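Local coordinates for protein DJ-1 homolog D (Arabidopsis thaliana, PDB 4OGG), which belongs to the DJ-1/PfpI family of the glutaminase I clan and carries two such family regions in tandem within one polypeptide, at residues Lys212-Ser217 and Pro367-Phe372; Ala48-Cys53 and Tyr58-Gly63; Thr31-Cys36 and Ser78-Leu83; Ala333-Val338 and Gly343-Pro348; Val160-Val163 and Ile168-Ala171. All coordinates share one frame; numbering follows the deposited sequence.

Contact 1: Lys212-Ser217 and Pro367-Phe372; sequences KVPFQS and PGHPEF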
# COMPACT_ATOMS: atom_id res chain seq x y z
N LYS C 212 10.78 -19.21 -0.89
CA LYS C 212 9.88 -20.15 -0.24
C LYS C 212 9.60 -21.45 -0.98
O LYS C 212 9.64 -22.52 -0.37
CB LYS C 212 8.55 -19.47 0.09
CG LYS C 212 7.79 -20.14 1.24
CD LYS C 212 8.45 -19.83 2.59
CE LYS C 212 7.58 -20.27 3.76
NZ LYS C 212 8.17 -19.89 5.08
N VAL C 213 9.30 -21.37 -2.27
CA VAL C 213 8.98 -22.58 -3.02
C VAL C 213 10.12 -23.59 -3.07
O VAL C 213 9.94 -24.75 -2.69
CB VAL C 213 8.49 -22.24 -4.44
CG1 VAL C 213 8.19 -23.52 -5.21
CG2 VAL C 213 7.24 -21.38 -4.36
N PRO C 214 11.31 -23.19 -3.54
CA PRO C 214 12.39 -24.19 -3.58
C PRO C 214 12.76 -24.66 -2.17
O PRO C 214 13.02 -25.84 -1.95
CB PRO C 214 13.54 -23.43 -4.26
CG PRO C 214 12.82 -22.42 -5.13
CD PRO C 214 11.73 -21.94 -4.20
N PHE C 215 12.77 -23.72 -1.23
CA PHE C 215 13.13 -24.03 0.15
C PHE C 215 12.22 -25.10 0.74
O PHE C 215 12.69 -26.12 1.25
CB PHE C 215 13.07 -22.75 1.00
CG PHE C 215 13.62 -22.91 2.39
CD1 PHE C 215 12.77 -23.19 3.46
CD2 PHE C 215 14.98 -22.78 2.63
CE1 PHE C 215 13.28 -23.33 4.76
CE2 PHE C 215 15.50 -22.92 3.93
CZ PHE C 215 14.64 -23.19 4.99
N GLN C 216 10.91 -24.89 0.66
CA GLN C 216 9.98 -25.86 1.20
C GLN C 216 9.84 -27.12 0.35
O GLN C 216 9.53 -28.19 0.87
CB GLN C 216 8.62 -25.21 1.44
CG GLN C 216 8.71 -24.14 2.53
CD GLN C 216 7.37 -23.78 3.11
OE1 GLN C 216 7.19 -23.77 4.33
NE2 GLN C 216 6.41 -23.47 2.25
N SER C 217 10.08 -27.00 -0.95
CA SER C 217 9.99 -28.17 -1.82
C SER C 217 11.08 -29.16 -1.42
O SER C 217 10.83 -30.37 -1.30
CB SER C 217 10.17 -27.78 -3.29
OG SER C 217 9.06 -27.05 -3.79
N PRO C 367 7.97 -18.85 -12.52
CA PRO C 367 7.13 -19.85 -13.18
C PRO C 367 7.89 -21.14 -13.45
O PRO C 367 7.30 -22.20 -13.66
CB PRO C 367 6.72 -19.15 -14.47
CG PRO C 367 6.67 -17.70 -14.07
CD PRO C 367 7.92 -17.56 -13.23
N GLY C 368 9.22 -21.05 -13.44
CA GLY C 368 10.05 -22.22 -13.71
C GLY C 368 10.46 -23.09 -12.53
O GLY C 368 11.32 -23.97 -12.68
N HIS C 369 9.85 -22.89 -11.37
CA HIS C 369 10.21 -23.69 -10.19
C HIS C 369 10.08 -25.20 -10.34
O HIS C 369 10.90 -25.95 -9.80
CB HIS C 369 9.41 -23.20 -8.98
CG HIS C 369 9.91 -21.90 -8.43
ND1 HIS C 369 9.11 -21.04 -7.71
CD2 HIS C 369 11.12 -21.31 -8.49
CE1 HIS C 369 9.81 -19.98 -7.35
NE2 HIS C 369 11.03 -20.12 -7.82
N PRO C 370 9.05 -25.69 -11.06
CA PRO C 370 8.93 -27.14 -11.21
C PRO C 370 10.18 -27.76 -11.82
O PRO C 370 10.73 -28.72 -11.28
CB PRO C 370 7.70 -27.29 -12.10
CG PRO C 370 6.85 -26.13 -11.66
CD PRO C 370 7.86 -25.01 -11.60
N GLU C 371 10.63 -27.21 -12.95
CA GLU C 371 11.83 -27.73 -13.60
C GLU C 371 13.07 -27.40 -12.78
O GLU C 371 14.03 -28.17 -12.75
CB GLU C 371 11.96 -27.18 -15.02
CG GLU C 371 10.85 -27.64 -15.96
CD GLU C 371 11.18 -27.43 -17.42
OE1 GLU C 371 10.30 -27.68 -18.27
OE2 GLU C 371 12.32 -27.02 -17.73
N PHE C 372 13.05 -26.25 -12.12
CA PHE C 372 14.17 -25.82 -11.28
C PHE C 372 14.43 -26.87 -10.21
O PHE C 372 15.54 -27.38 -10.07
CB PHE C 372 13.83 -24.47 -10.63
CG PHE C 372 14.99 -23.84 -9.88
CD1 PHE C 372 16.14 -23.43 -10.55
CD2 PHE C 372 14.90 -23.61 -8.51
CE1 PHE C 372 17.18 -22.80 -9.88
CE2 PHE C 372 15.94 -22.98 -7.82
CZ PHE C 372 17.08 -22.57 -8.50

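Contact 2: Ala48-Cys53 and Tyr58-Gly63; sequences AVHDFC and YFESRG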
# COMPACT_ATOMS: atom_id res chain seq x y z
N ALA C 48 -3.76 -13.66 -1.22
CA ALA C 48 -3.49 -12.90 -0.01
C ALA C 48 -2.16 -13.33 0.59
O ALA C 48 -1.79 -14.50 0.54
CB ALA C 48 -4.61 -13.12 1.01
N VAL C 49 -1.44 -12.36 1.14
CA VAL C 49 -0.18 -12.63 1.82
C VAL C 49 -0.54 -12.51 3.29
O VAL C 49 -0.91 -11.43 3.76
CB VAL C 49 0.90 -11.56 1.49
CG1 VAL C 49 2.11 -11.75 2.41
CG2 VAL C 49 1.32 -11.67 0.04
N HIS C 50 -0.49 -13.62 4.02
CA HIS C 50 -0.80 -13.61 5.44
C HIS C 50 0.49 -13.81 6.20
O HIS C 50 1.04 -14.91 6.24
CB HIS C 50 -1.82 -14.70 5.77
CG HIS C 50 -3.22 -14.36 5.34
ND1 HIS C 50 -4.28 -15.22 5.50
CD2 HIS C 50 -3.72 -13.23 4.80
CE1 HIS C 50 -5.38 -14.63 5.07
NE2 HIS C 50 -5.07 -13.42 4.64
N ASP C 51 0.97 -12.72 6.77
CA ASP C 51 2.23 -12.72 7.50
C ASP C 51 2.01 -12.60 9.00
O ASP C 51 1.09 -11.92 9.45
CB ASP C 51 3.09 -11.56 7.01
CG ASP C 51 4.57 -11.89 6.99
OD1 ASP C 51 5.37 -10.98 6.70
OD2 ASP C 51 4.92 -13.05 7.25
N PHE C 52 2.88 -13.26 9.76
CA PHE C 52 2.81 -13.24 11.21
C PHE C 52 3.89 -12.30 11.75
O PHE C 52 4.92 -12.73 12.25
CB PHE C 52 3.01 -14.66 11.74
CG PHE C 52 2.08 -15.66 11.13
CD1 PHE C 52 0.73 -15.67 11.47
CD2 PHE C 52 2.54 -16.56 10.17
CE1 PHE C 52 -0.15 -16.56 10.87
CE2 PHE C 52 1.66 -17.45 9.56
CZ PHE C 52 0.31 -17.46 9.91
N CYS C 53 3.62 -11.00 11.63
CA CYS C 53 4.55 -9.98 12.07
C CYS C 53 4.65 -9.88 13.59
O CYS C 53 5.60 -10.41 14.19
CB CYS C 53 4.14 -8.64 11.47
SG CYS C 53 3.93 -8.71 9.67
N TYR C 58 -2.67 -12.43 12.10
CA TYR C 58 -1.92 -12.11 10.89
C TYR C 58 -2.36 -10.83 10.18
O TYR C 58 -3.50 -10.38 10.30
CB TYR C 58 -2.00 -13.27 9.89
CG TYR C 58 -3.41 -13.69 9.56
CD1 TYR C 58 -4.10 -14.60 10.36
CD2 TYR C 58 -4.07 -13.15 8.45
CE1 TYR C 58 -5.41 -14.97 10.08
CE2 TYR C 58 -5.39 -13.50 8.16
CZ TYR C 58 -6.05 -14.41 8.98
OH TYR C 58 -7.35 -14.76 8.71
N PHE C 59 -1.42 -10.26 9.43
CA PHE C 59 -1.65 -9.05 8.65
C PHE C 59 -1.86 -9.52 7.22
O PHE C 59 -1.33 -10.57 6.84
CB PHE C 59 -0.42 -8.14 8.72
CG PHE C 59 -0.48 -6.97 7.79
CD1 PHE C 59 -1.40 -5.94 7.99
CD2 PHE C 59 0.38 -6.89 6.70
CE1 PHE C 59 -1.45 -4.85 7.13
CE2 PHE C 59 0.34 -5.80 5.83
CZ PHE C 59 -0.58 -4.78 6.05
N GLU C 60 -2.61 -8.77 6.42
CA GLU C 60 -2.83 -9.16 5.03
C GLU C 60 -2.54 -8.06 4.01
O GLU C 60 -2.87 -6.89 4.22
CB GLU C 60 -4.26 -9.65 4.80
CG GLU C 60 -4.55 -9.98 3.31
CD GLU C 60 -5.99 -10.39 3.05
OE1 GLU C 60 -6.47 -11.35 3.68
OE2 GLU C 60 -6.66 -9.74 2.21
N SER C 61 -1.93 -8.46 2.90
CA SER C 61 -1.64 -7.56 1.79
C SER C 61 -1.84 -8.46 0.57
O SER C 61 -2.04 -9.67 0.72
CB SER C 61 -0.21 -7.01 1.85
OG SER C 61 0.77 -8.02 1.74
N ARG C 62 -1.81 -7.90 -0.64
CA ARG C 62 -2.01 -8.73 -1.82
C ARG C 62 -0.75 -9.43 -2.30
O ARG C 62 0.35 -8.87 -2.23
CB ARG C 62 -2.60 -7.90 -2.97
CG ARG C 62 -4.08 -7.61 -2.83
CD ARG C 62 -4.69 -7.06 -4.10
NE ARG C 62 -4.60 -7.98 -5.23
CZ ARG C 62 -5.29 -7.83 -6.36
NH1 ARG C 62 -6.13 -6.81 -6.49
NH2 ARG C 62 -5.15 -8.70 -7.35
N GLY C 63 -0.91 -10.66 -2.78
CA GLY C 63 0.22 -11.42 -3.28
C GLY C 63 0.22 -11.44 -4.80
O GLY C 63 -0.35 -10.56 -5.44

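Contact 3: Thr31-Cys36 and Ser78-Leu83; sequences TVHTVC and SKYDGL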
# COMPACT_ATOMS: atom_id res chain seq x y z
N THR C 31 1.04 -34.25 -12.14
CA THR C 31 0.34 -33.29 -12.99
C THR C 31 -0.65 -32.59 -12.07
O THR C 31 -1.42 -33.25 -11.38
CB THR C 31 -0.42 -33.99 -14.12
OG1 THR C 31 0.52 -34.60 -15.01
CG2 THR C 31 -1.27 -32.99 -14.89
N VAL C 32 -0.62 -31.26 -12.06
CA VAL C 32 -1.51 -30.50 -11.19
C VAL C 32 -2.41 -29.53 -11.94
O VAL C 32 -1.95 -28.74 -12.76
CB VAL C 32 -0.70 -29.68 -10.14
CG1 VAL C 32 -1.66 -28.99 -9.17
CG2 VAL C 32 0.26 -30.60 -9.40
N HIS C 33 -3.70 -29.59 -11.63
CA HIS C 33 -4.69 -28.71 -12.24
C HIS C 33 -5.26 -27.79 -11.17
O HIS C 33 -5.48 -28.21 -10.03
CB HIS C 33 -5.82 -29.54 -12.87
CG HIS C 33 -5.42 -30.24 -14.13
ND1 HIS C 33 -6.26 -31.10 -14.80
CD2 HIS C 33 -4.27 -30.19 -14.85
CE1 HIS C 33 -5.65 -31.56 -15.87
NE2 HIS C 33 -4.44 -31.02 -15.93
N THR C 34 -5.50 -26.54 -11.53
CA THR C 34 -6.04 -25.56 -10.59
C THR C 34 -7.35 -25.01 -11.12
O THR C 34 -7.44 -24.61 -12.28
CB THR C 34 -5.06 -24.40 -10.40
OG1 THR C 34 -4.74 -23.83 -11.68
CG2 THR C 34 -3.79 -24.88 -9.72
N VAL C 35 -8.36 -24.98 -10.26
CA VAL C 35 -9.69 -24.50 -10.64
C VAL C 35 -10.32 -23.60 -9.59
O VAL C 35 -9.98 -23.67 -8.41
CB VAL C 35 -10.65 -25.70 -10.89
CG1 VAL C 35 -10.12 -26.58 -12.02
CG2 VAL C 35 -10.81 -26.51 -9.61
N CYS C 36 -11.23 -22.74 -10.04
CA CYS C 36 -11.95 -21.84 -9.15
C CYS C 36 -13.37 -21.76 -9.68
O CYS C 36 -13.57 -21.52 -10.87
CB CYS C 36 -11.32 -20.45 -9.15
SG CYS C 36 -12.25 -19.23 -8.17
N SER C 78 -12.93 -38.27 -11.69
CA SER C 78 -12.40 -39.61 -11.91
C SER C 78 -10.97 -39.56 -12.44
O SER C 78 -10.24 -40.55 -12.39
CB SER C 78 -13.28 -40.38 -12.90
OG SER C 78 -13.21 -39.83 -14.20
N LYS C 79 -10.56 -38.39 -12.93
CA LYS C 79 -9.22 -38.21 -13.48
C LYS C 79 -8.20 -37.73 -12.44
O LYS C 79 -7.02 -37.62 -12.74
CB LYS C 79 -9.26 -37.20 -14.63
CG LYS C 79 -10.18 -37.58 -15.79
CD LYS C 79 -9.67 -38.80 -16.55
CE LYS C 79 -10.57 -39.12 -17.74
NZ LYS C 79 -10.07 -40.26 -18.56
N TYR C 80 -8.66 -37.45 -11.23
CA TYR C 80 -7.77 -36.97 -10.18
C TYR C 80 -7.50 -37.99 -9.09
O TYR C 80 -8.40 -38.69 -8.64
CB TYR C 80 -8.34 -35.68 -9.59
CG TYR C 80 -8.42 -34.58 -10.61
CD1 TYR C 80 -7.27 -33.92 -11.05
CD2 TYR C 80 -9.63 -34.25 -11.22
CE1 TYR C 80 -7.32 -32.97 -12.06
CE2 TYR C 80 -9.70 -33.31 -12.24
CZ TYR C 80 -8.54 -32.67 -12.66
OH TYR C 80 -8.60 -31.75 -13.68
N ASP C 81 -6.24 -38.05 -8.67
CA ASP C 81 -5.81 -38.98 -7.63
C ASP C 81 -5.81 -38.35 -6.25
O ASP C 81 -5.86 -39.05 -5.24
CB ASP C 81 -4.41 -39.50 -7.96
CG ASP C 81 -4.35 -40.17 -9.32
OD1 ASP C 81 -5.06 -41.17 -9.51
OD2 ASP C 81 -3.59 -39.69 -10.19
N GLY C 82 -5.76 -37.02 -6.21
CA GLY C 82 -5.75 -36.33 -4.93
C GLY C 82 -6.25 -34.90 -5.04
O GLY C 82 -6.30 -34.33 -6.13
N LEU C 83 -6.61 -34.32 -3.90
CA LEU C 83 -7.11 -32.95 -3.84
C LEU C 83 -6.36 -32.14 -2.80
O LEU C 83 -6.06 -32.64 -1.71
CB LEU C 83 -8.60 -32.96 -3.49
CG LEU C 83 -9.28 -31.61 -3.25
CD1 LEU C 83 -9.34 -30.81 -4.55
CD2 LEU C 83 -10.68 -31.83 -2.70

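Contact 4: Ala333-Val338 and Gly343-Pro348; sequences AVKLNV and GTWLEP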
# COMPACT_ATOMS: atom_id res chain seq x y z
N ALA C 333 16.63 -9.87 -18.46
CA ALA C 333 17.54 -8.75 -18.27
C ALA C 333 18.93 -9.18 -17.82
O ALA C 333 19.94 -8.57 -18.20
CB ALA C 333 16.95 -7.77 -17.26
N VAL C 334 18.99 -10.23 -17.01
CA VAL C 334 20.26 -10.73 -16.48
C VAL C 334 21.17 -11.33 -17.55
O VAL C 334 22.29 -11.75 -17.26
CB VAL C 334 20.01 -11.76 -15.36
CG1 VAL C 334 21.31 -12.12 -14.66
CG2 VAL C 334 19.01 -11.19 -14.36
N LYS C 335 20.69 -11.37 -18.79
CA LYS C 335 21.50 -11.90 -19.89
C LYS C 335 22.78 -11.07 -19.96
O LYS C 335 23.86 -11.59 -20.25
CB LYS C 335 20.75 -11.80 -21.22
CG LYS C 335 21.60 -12.19 -22.43
CD LYS C 335 20.79 -12.19 -23.72
CE LYS C 335 21.66 -12.57 -24.92
NZ LYS C 335 20.86 -12.67 -26.18
N LEU C 336 22.64 -9.77 -19.71
CA LEU C 336 23.76 -8.85 -19.73
C LEU C 336 24.85 -9.36 -18.79
O LEU C 336 26.02 -9.48 -19.18
CB LEU C 336 23.31 -7.45 -19.28
CG LEU C 336 24.39 -6.40 -19.01
CD1 LEU C 336 25.18 -6.14 -20.29
CD2 LEU C 336 23.73 -5.11 -18.51
N ASN C 337 24.46 -9.66 -17.56
CA ASN C 337 25.38 -10.15 -16.54
C ASN C 337 26.03 -11.47 -16.94
O ASN C 337 27.24 -11.64 -16.79
CB ASN C 337 24.63 -10.32 -15.22
CG ASN C 337 24.02 -9.03 -14.72
OD1 ASN C 337 24.70 -8.22 -14.08
ND2 ASN C 337 22.75 -8.81 -15.03
N VAL C 338 25.22 -12.40 -17.44
CA VAL C 338 25.73 -13.70 -17.85
C VAL C 338 26.77 -13.58 -18.96
O VAL C 338 27.88 -14.12 -18.85
CB VAL C 338 24.59 -14.62 -18.35
CG1 VAL C 338 25.15 -15.98 -18.75
CG2 VAL C 338 23.54 -14.78 -17.26
N GLY C 343 29.74 -16.31 -20.01
CA GLY C 343 28.91 -17.50 -20.13
C GLY C 343 28.11 -17.56 -21.41
O GLY C 343 27.96 -16.56 -22.11
N THR C 344 27.60 -18.75 -21.73
CA THR C 344 26.80 -18.95 -22.93
C THR C 344 25.33 -18.81 -22.54
O THR C 344 24.84 -19.52 -21.66
CB THR C 344 27.03 -20.35 -23.52
OG1 THR C 344 28.40 -20.49 -23.91
CG2 THR C 344 26.14 -20.56 -24.74
N TRP C 345 24.63 -17.89 -23.20
CA TRP C 345 23.23 -17.65 -22.91
C TRP C 345 22.26 -18.66 -23.51
O TRP C 345 22.34 -19.00 -24.69
CB TRP C 345 22.84 -16.24 -23.38
CG TRP C 345 21.41 -15.88 -23.09
CD1 TRP C 345 20.39 -15.79 -24.00
CD2 TRP C 345 20.85 -15.55 -21.82
NE1 TRP C 345 19.23 -15.43 -23.36
CE2 TRP C 345 19.48 -15.28 -22.02
CE3 TRP C 345 21.37 -15.47 -20.52
CZ2 TRP C 345 18.62 -14.92 -20.98
CZ3 TRP C 345 20.51 -15.11 -19.47
CH2 TRP C 345 19.15 -14.84 -19.71
N LEU C 346 21.34 -19.13 -22.68
CA LEU C 346 20.31 -20.07 -23.09
C LEU C 346 18.98 -19.33 -22.95
O LEU C 346 18.62 -18.90 -21.86
CB LEU C 346 20.32 -21.31 -22.19
CG LEU C 346 21.60 -22.14 -22.22
CD1 LEU C 346 21.49 -23.30 -21.24
CD2 LEU C 346 21.84 -22.66 -23.63
N GLU C 347 18.28 -19.18 -24.07
CA GLU C 347 17.01 -18.47 -24.10
C GLU C 347 15.94 -19.10 -23.21
O GLU C 347 15.56 -20.26 -23.40
CB GLU C 347 16.50 -18.39 -25.54
CG GLU C 347 15.29 -17.50 -25.75
CD GLU C 347 15.51 -16.08 -25.25
OE1 GLU C 347 16.61 -15.53 -25.49
OE2 GLU C 347 14.58 -15.52 -24.63
N PRO C 348 15.44 -18.34 -22.22
CA PRO C 348 14.41 -18.83 -21.30
C PRO C 348 13.01 -18.77 -21.91
O PRO C 348 12.15 -18.02 -21.43
CB PRO C 348 14.56 -17.91 -20.10
CG PRO C 348 14.89 -16.61 -20.75
CD PRO C 348 15.90 -17.00 -21.82

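Contact 5: Val160-Val163 and Ile168-Ala171; sequences VCVV and ITAA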
# COMPACT_ATOMS: atom_id res chain seq x y z
N VAL C 160 2.49 -28.04 12.82
CA VAL C 160 1.77 -29.28 13.10
C VAL C 160 0.94 -29.81 11.93
O VAL C 160 0.23 -29.06 11.26
CB VAL C 160 0.83 -29.13 14.33
CG1 VAL C 160 -0.03 -30.37 14.48
CG2 VAL C 160 1.65 -28.91 15.59
N CYS C 161 1.06 -31.12 11.70
CA CYS C 161 0.31 -31.81 10.66
C CYS C 161 -0.36 -33.01 11.31
O CYS C 161 0.20 -33.63 12.22
CB CYS C 161 1.22 -32.31 9.53
SG CYS C 161 1.90 -31.02 8.49
N VAL C 162 -1.56 -33.35 10.85
CA VAL C 162 -2.30 -34.48 11.39
C VAL C 162 -2.80 -35.34 10.24
O VAL C 162 -3.04 -34.83 9.14
CB VAL C 162 -3.50 -34.01 12.24
CG1 VAL C 162 -4.38 -35.19 12.62
CG2 VAL C 162 -3.01 -33.31 13.49
N VAL C 163 -2.95 -36.63 10.49
CA VAL C 163 -3.43 -37.54 9.46
C VAL C 163 -4.52 -38.46 10.00
O VAL C 163 -4.46 -38.92 11.14
CB VAL C 163 -2.29 -38.42 8.90
CG1 VAL C 163 -2.80 -39.27 7.76
CG2 VAL C 163 -1.14 -37.54 8.43
N ILE C 168 -5.20 -35.50 5.16
CA ILE C 168 -4.01 -34.85 5.70
C ILE C 168 -4.31 -33.37 5.97
O ILE C 168 -4.74 -32.65 5.07
CB ILE C 168 -2.85 -34.96 4.69
CG1 ILE C 168 -2.62 -36.44 4.37
CG2 ILE C 168 -1.59 -34.32 5.25
CD1 ILE C 168 -1.71 -36.69 3.19
N THR C 169 -4.07 -32.92 7.20
CA THR C 169 -4.34 -31.53 7.54
C THR C 169 -3.16 -30.82 8.19
O THR C 169 -2.37 -31.43 8.91
CB THR C 169 -5.55 -31.41 8.47
OG1 THR C 169 -5.38 -32.27 9.60
CG2 THR C 169 -6.83 -31.80 7.73
N ALA C 170 -3.04 -29.52 7.91
CA ALA C 170 -1.97 -28.69 8.47
C ALA C 170 -2.58 -27.39 8.97
O ALA C 170 -3.70 -27.03 8.59
CB ALA C 170 -0.90 -28.42 7.42
N ALA C 171 -1.84 -26.68 9.82
CA ALA C 171 -2.33 -25.43 10.41
C ALA C 171 -1.91 -24.16 9.68
O ALA C 171 -2.70 -23.21 9.59
CB ALA C 171 -1.88 -25.36 11.86
O HOH W 1 1.03 -26.72 10.03

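Contact 1: Lys212-Ser217 and Pro367-Phe372
His369 and Val213 make the closest approach between two helices that lie far apart in sequence but side by side in the interior of the chain. Gly368 takes the N-cap position of the second helix, its carbonyl accepting the amide of Phe372 to close the first turn, and the chain then delivers His369 straight at its neighbour. Here chi1 of -75° sets CG beside the backbone N, and the imidazole extends toward residues 212-217, where its ND1 comes within 3.5 Å of Val213 CB. Pro214 meets the same ring over one face: its CG stands 4.2 Å from the imidazole centroid, 23° off the normal, in a CH-pi contact displaced toward the CD2 and NE2 rim. Three residues further along, Phe372 holds its CG anti to the backbone N (chi1 -173°) and brings CD2 to 4.1 Å from Pro214 CG, so that the proline ring meets the edge of the phenyl as well as the face of the imidazole. The polar side of His369 is served from elsewhere, ND1 being hydrogen-bonded to Gln23 OE1. That bond ties the pair to helix 15-27, which also packs on Val213 and Ser217, so helices 208-221 and 369-380 of the second family region meet here beside a helix of the first, while His369 and Phe372 also touch Ile310, in the loop just after strand 307-309.

Contact 2: Ala48-Cys53 and Tyr58-Gly63
His50 stands between Tyr58 and Glu60, and each neighbour uses a different part of its imidazole. Tyr58 covers one face: CE2 lies over the ring centre, 3.3 Å from His50 CE1, and the two planes are inclined by 32°, an oblique pairing in which both side chains point the same way. The tyrosine reaches this place because its CG is set between the backbone N and the carbonyl carbon (chi1 55°). Glu60 instead comes to the edge. Its OE1 accepts from His50 NE2 at 2.7 Å, with the oxygen in the imidazole plane and the ring nitrogen on the anti side of the carboxylate, 22° out of the carboxylate plane. The backbone beneath is an antiparallel beta hairpin of strands 44-51 and 59-62, with His50 and Glu60 as a non-hydrogen-bonded pair flanked by the hydrogen-bonded pairs Val49-Ser61 and Asp51-Phe59. On the face that Val49 and Ser61 share, Val49 CB packs 3.6 Å from Ser61 OG, and Val49 CG2 reaches 3.5 Å from Gly63 CA. The other ring nitrogen, His50 ND1, is hydrogen-bonded to the modified cysteine at position 118, so both ring nitrogens are engaged and the imidazole's rotation is fixed. Glu60 OE2 also forms a salt bridge with Arg89, a second-shell link that probably helps hold the carboxylate in place, whereas Tyr58 OH is hydrogen-bonded to Glu285 of the second subunit.

Contact 3: Thr31-Cys36 and Ser78-Leu83
A bond of 2.7 Å between His33 ND1 and Tyr80 OH is the polar link between these segments, and the geometry allows either atom to be the donor. It bridges the parallel part of a six-stranded mixed sheet of the kind found in DJ-1/PfpI proteins: residues 31-35 lie on strand 30-35, outermost of the sheet within this chain, whereas Tyr80 precedes strand 82-85, and strand 3-8 runs between the two. The two side chains therefore span the position of an intervening strand, their nearest CA atoms, those of His33 and Tyr80, being 9.1 Å apart. They cross at about a right angle, with the ring planes inclined by 76°. The phenol oxygen lies in the plane of the imidazole, at its edge, and the histidine nitrogen lies near the plane of the tyrosine ring. In His33, chi1 of -73° brings the ring to the tyrosine, and chi2 of 176° presents ND1 to its hydroxyl. Tyr80 reaches over strand 3-8, packing on Thr4 and Leu6, while Phe107 of helix 98-110 touches it too. Around the hydrogen bond the two side chains also meet through carbon, Tyr80 CE1 lying 3.8 Å from His33 CB.

Contact 4: Ala333-Val338 and Gly343-Pro348
Lys335 lays its whole aliphatic chain across the indole of Trp345, a contact within the beta-alpha-beta unit of strand 327-328, helix 335-340 and strand 344-345. The path begins at CB, poised 3.5 Å from the centroid of the six-membered ring and only 1° off its normal, an almost perfectly centred CH-pi contact. From there CG moves inward over the fused bond of the indole, 3.5 Å from Trp345 CD2. CD passes on to the five-membered ring, with Trp345 NE1 at 3.6 Å, and CE continues above Trp345 CD1 and CG. The ammonium nitrogen NZ arrives 3.8 Å from Trp345 CD1, near the rim of the pyrrole part. This sweep is possible because CG is anti to the backbone N (chi1 173°) and every later torsion is close to 180°, which keeps the chain straight while it crosses the flat group. Val338, one helical turn later, approaches the edge instead, its CG2 lying near the indole plane 3.8 Å from Trp345 CZ3. At another part of that edge the indole N-H makes a weak bond to Glu347 OE1. Leu96 of the third subunit packs on Lys335 too, so the lysine belongs to an intersubunit surface as well. Where the helix gives way to the strand, Gly343 N donates to Val338 O at 3.1 Å, tilted 32° from the carbonyl plane.

Contact 5: Val160-Val163 and Ile168-Ala171
Val162 and Thr169 form the central hydrogen-bonded pair of an antiparallel beta hairpin, strands 161-164 and 167-170, at one edge of a six-stranded mixed sheet. Val162 N donates to Thr169 O at 2.8 Å, and Thr169 N returns a bond of 2.9 Å to Val162 O. Their side chains share one face. Thr169 places OG1 between its backbone N and carbonyl carbon (chi1 53°), a rotamer that sets the hydroxyl oxygen 3.7 Å from Val162 CB; its polar partner lies elsewhere, the backbone N of Thr136. Val162 also packs on Thr136 and Val153.

The other face carries Cys161, Val163, Ile168 and Ala170. Cys161 holds SG anti to its carbonyl carbon (chi1 -71°), which directs the sulfur toward the methyl of Ala170, 4.0 Å from SG to CB. Farther along, Val163 CG1 and Ile168 CG1 are 4.4 Å apart, a looser contact between branches. Helix 176-186 covers this face: Leu182 touches both Val163 and Ile168, and Phe179 lies on Ala170. Ile168 and Ala170 are also bonded through their backbones to strand 114-116, which continues the sheet.

At the Val160-Ala171 end the direct bond from Ala171 N to Val160 O is long and weak, and a water supplements it, accepting from Ala171 N at 2.9 Å and lying 2.8 Å from Val160 O, to which it can donate.

How the contacts relate
The five contacts are spread over the two family regions of a tandem protein. Contacts 2, 3 and 5 belong to the first family region and contacts 1 and 4 to the second. Contacts 3 and 5 reach the same six-stranded sheet at its two margins, their centres about 20 Å apart. Contact 2 reaches the modified cysteine at position 118 through His50, and its nearest atoms come within about 6 Å of contact 5. Contact 1 lies near the middle of the chain, about 6 Å from its centre, and its nearest atoms are about 8 Å from those of contacts 2 and 3. Contacts 4 and 5 lie on opposite sides of that centre, about 42 Å apart between centres.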